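Local coordinates for putative surface anchored protein (Clostridium perfringens B, PDB 4NI6) that probably forms part of the repetitive Ig-domain shaft of a cell-surface adhesin, each domain stabilised by an autocatalytically formed internal ester bond, at residues Asn103-Glu108 and Asp120-Val125. Sequence-based numbering, arbitrary orientation.
Sequences NAESVE and DTKQVV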
loop_
_atom_site.group_PDB
_atom_site.type_symbol
_atom_site.label_atom_id
_atom_site.label_comp_id
_atom_site.label_asym_id
_atom_site.label_seq_id
_atom_site.Cartn_x
_atom_site.Cartn_y
_atom_site.Cartn_z
ATOM N N ASN A 103 -2.448 5.678 1.688
ATOM C CA ASN A 103 -3.240 6.835 2.083
ATOM C C ASN A 103 -3.574 7.618 0.823
ATOM O O ASN A 103 -2.693 8.112 0.122
ATOM C CB ASN A 103 -2.402 7.673 2.995
ATOM C CG ASN A 103 -3.168 8.824 3.595
ATOM O OD1 ASN A 103 -3.626 8.757 4.731
ATOM N ND2 ASN A 103 -3.342 9.880 2.817
ATOM N N ALA A 104 -4.876 7.797 0.582
ATOM C CA ALA A 104 -5.355 8.586 -0.575
ATOM C C ALA A 104 -6.020 9.854 -0.046
ATOM O O ALA A 104 -6.952 9.783 0.750
ATOM C CB ALA A 104 -6.386 7.802 -1.367
ATOM N N GLU A 105 -5.508 10.991 -0.471
ATOM C CA GLU A 105 -6.057 12.274 -0.055
ATOM C C GLU A 105 -6.494 13.050 -1.302
ATOM O O GLU A 105 -5.693 13.292 -2.203
ATOM C CB GLU A 105 -4.988 13.082 0.670
ATOM C CG GLU A 105 -5.441 14.487 1.081
ATOM C CD GLU A 105 -4.269 15.369 1.444
ATOM O OE1 GLU A 105 -3.300 15.468 0.654
ATOM O OE2 GLU A 105 -4.312 15.954 2.536
ATOM N N SER A 106 -7.737 13.535 -1.339
ATOM C CA SER A 106 -8.163 14.255 -2.547
ATOM C C SER A 106 -7.359 15.539 -2.723
ATOM O O SER A 106 -6.958 16.176 -1.738
ATOM C CB SER A 106 -9.666 14.524 -2.533
ATOM O OG SER A 106 -10.052 15.397 -1.465
ATOM N N VAL A 107 -7.164 15.940 -3.987
ATOM C CA VAL A 107 -6.492 17.183 -4.296
ATOM C C VAL A 107 -7.380 18.397 -3.957
ATOM O O VAL A 107 -6.900 19.399 -3.419
ATOM C CB VAL A 107 -6.073 17.230 -5.780
ATOM C CG1 VAL A 107 -5.530 18.602 -6.161
ATOM C CG2 VAL A 107 -5.024 16.147 -6.061
ATOM N N GLU A 108 -8.666 18.263 -4.263
ATOM C CA GLU A 108 -9.664 19.308 -4.010
ATOM C C GLU A 108 -10.364 19.092 -2.672
ATOM O O GLU A 108 -10.438 17.966 -2.169
ATOM C CB GLU A 108 -10.696 19.308 -5.136
ATOM C CG GLU A 108 -10.102 19.403 -6.526
ATOM C CD GLU A 108 -9.509 20.762 -6.815
ATOM O OE1 GLU A 108 -8.723 20.864 -7.780
ATOM O OE2 GLU A 108 -9.878 21.735 -6.119
ATOM N N ASP A 120 -14.446 22.467 2.704
ATOM C CA ASP A 120 -13.260 23.010 3.358
ATOM C C ASP A 120 -12.227 21.938 3.704
ATOM O O ASP A 120 -11.151 22.251 4.254
ATOM C CB ASP A 120 -13.584 23.823 4.610
ATOM C CG ASP A 120 -14.320 23.024 5.675
ATOM O OD1 ASP A 120 -14.273 21.776 5.668
ATOM O OD2 ASP A 120 -14.921 23.659 6.564
ATOM N N THR A 121 -12.507 20.678 3.334
ATOM C CA THR A 121 -11.732 19.530 3.791
ATOM C C THR A 121 -11.558 18.550 2.653
ATOM O O THR A 121 -12.457 18.311 1.879
ATOM C CB THR A 121 -12.402 18.823 4.996
ATOM O OG1 THR A 121 -12.517 19.750 6.088
ATOM C CG2 THR A 121 -11.591 17.632 5.437
ATOM N N LYS A 122 -10.346 18.000 2.547
ATOM C CA LYS A 122 -10.017 16.953 1.568
ATOM C C LYS A 122 -10.529 15.587 2.075
ATOM O O LYS A 122 -10.529 15.327 3.284
ATOM C CB LYS A 122 -8.488 16.898 1.314
ATOM C CG LYS A 122 -7.842 18.186 0.775
ATOM C CD LYS A 122 -6.301 18.140 0.788
ATOM C CE LYS A 122 -5.668 19.499 0.463
ATOM N NZ LYS A 122 -4.174 19.545 0.430
ATOM N N GLN A 123 -11.066 14.771 1.169
ATOM C CA GLN A 123 -11.435 13.396 1.495
ATOM C C GLN A 123 -10.161 12.568 1.683
ATOM O O GLN A 123 -9.315 12.544 0.791
ATOM C CB GLN A 123 -12.250 12.769 0.367
ATOM C CG GLN A 123 -12.741 11.381 0.756
ATOM C CD GLN A 123 -13.514 10.701 -0.339
ATOM O OE1 GLN A 123 -13.307 10.951 -1.516
ATOM N NE2 GLN A 123 -14.366 9.785 0.047
ATOM N N VAL A 124 -10.010 11.943 2.844
ATOM C CA VAL A 124 -8.855 11.057 3.119
ATOM C C VAL A 124 -9.440 9.692 3.350
ATOM O O VAL A 124 -10.280 9.497 4.219
ATOM C CB VAL A 124 -8.097 11.549 4.366
ATOM C CG1 VAL A 124 -7.062 10.513 4.791
ATOM C CG2 VAL A 124 -7.423 12.884 4.075
ATOM N N VAL A 125 -8.902 8.717 2.624
ATOM C CA VAL A 125 -9.274 7.323 2.800
ATOM C C VAL A 125 -7.969 6.531 2.832
ATOM O O VAL A 125 -7.072 6.717 2.002
ATOM C CB VAL A 125 -10.165 6.843 1.638
ATOM C CG1 VAL A 125 -10.671 5.439 1.885
ATOM C CG2 VAL A 125 -11.366 7.786 1.482
HETATM O O HOH W 1 -4.589 19.845 -2.627
#
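Lys122 lies across Ser106 and Glu105 where two antiparallel strands of the Ig-like domain, 97-106 and 121-139, pair near one end of their sheet. In the conformer modelled here, its CG stands anti to the carbonyl carbon (chi1 -59°) and the extended chain beyond it runs over strand 97-106, CD 3.3 Å from Ser106 O and 3.4 Å from Glu105 OE2. The ammonium of this conformer does not close a salt bridge: NZ stays 4.2 Å from Glu105 OE2, and a water probably links it to Val107 O. Ser106 O, covered by this aliphatic chain, has no hydrogen-bonding partner.

Gln123 takes the backbone N-H of Ser106 on its O, whereas its OE1 is hydrogen-bonded to Tyr48 OH and its NE2 to Asp41 O. Beyond Ser106 strand 97-106 turns a corner, and the regular pairing gives way to a side-chain link: Ser106 OG accepts a bent bond from Gln123 N (2.9 Å, 136°) and donates to Glu108 O at 2.7 Å.

Val124 forms a non-hydrogen-bonded pair with Glu105, its CG2 against the glutamate CG, and its CA-H points to Ala104 O. Val125 and Ala104 follow as a hydrogen-bonded pair, joined by two nearly straight bonds, Ala104 N to Val125 O at 2.8 Å and Val125 N to Ala104 O at 2.9 Å.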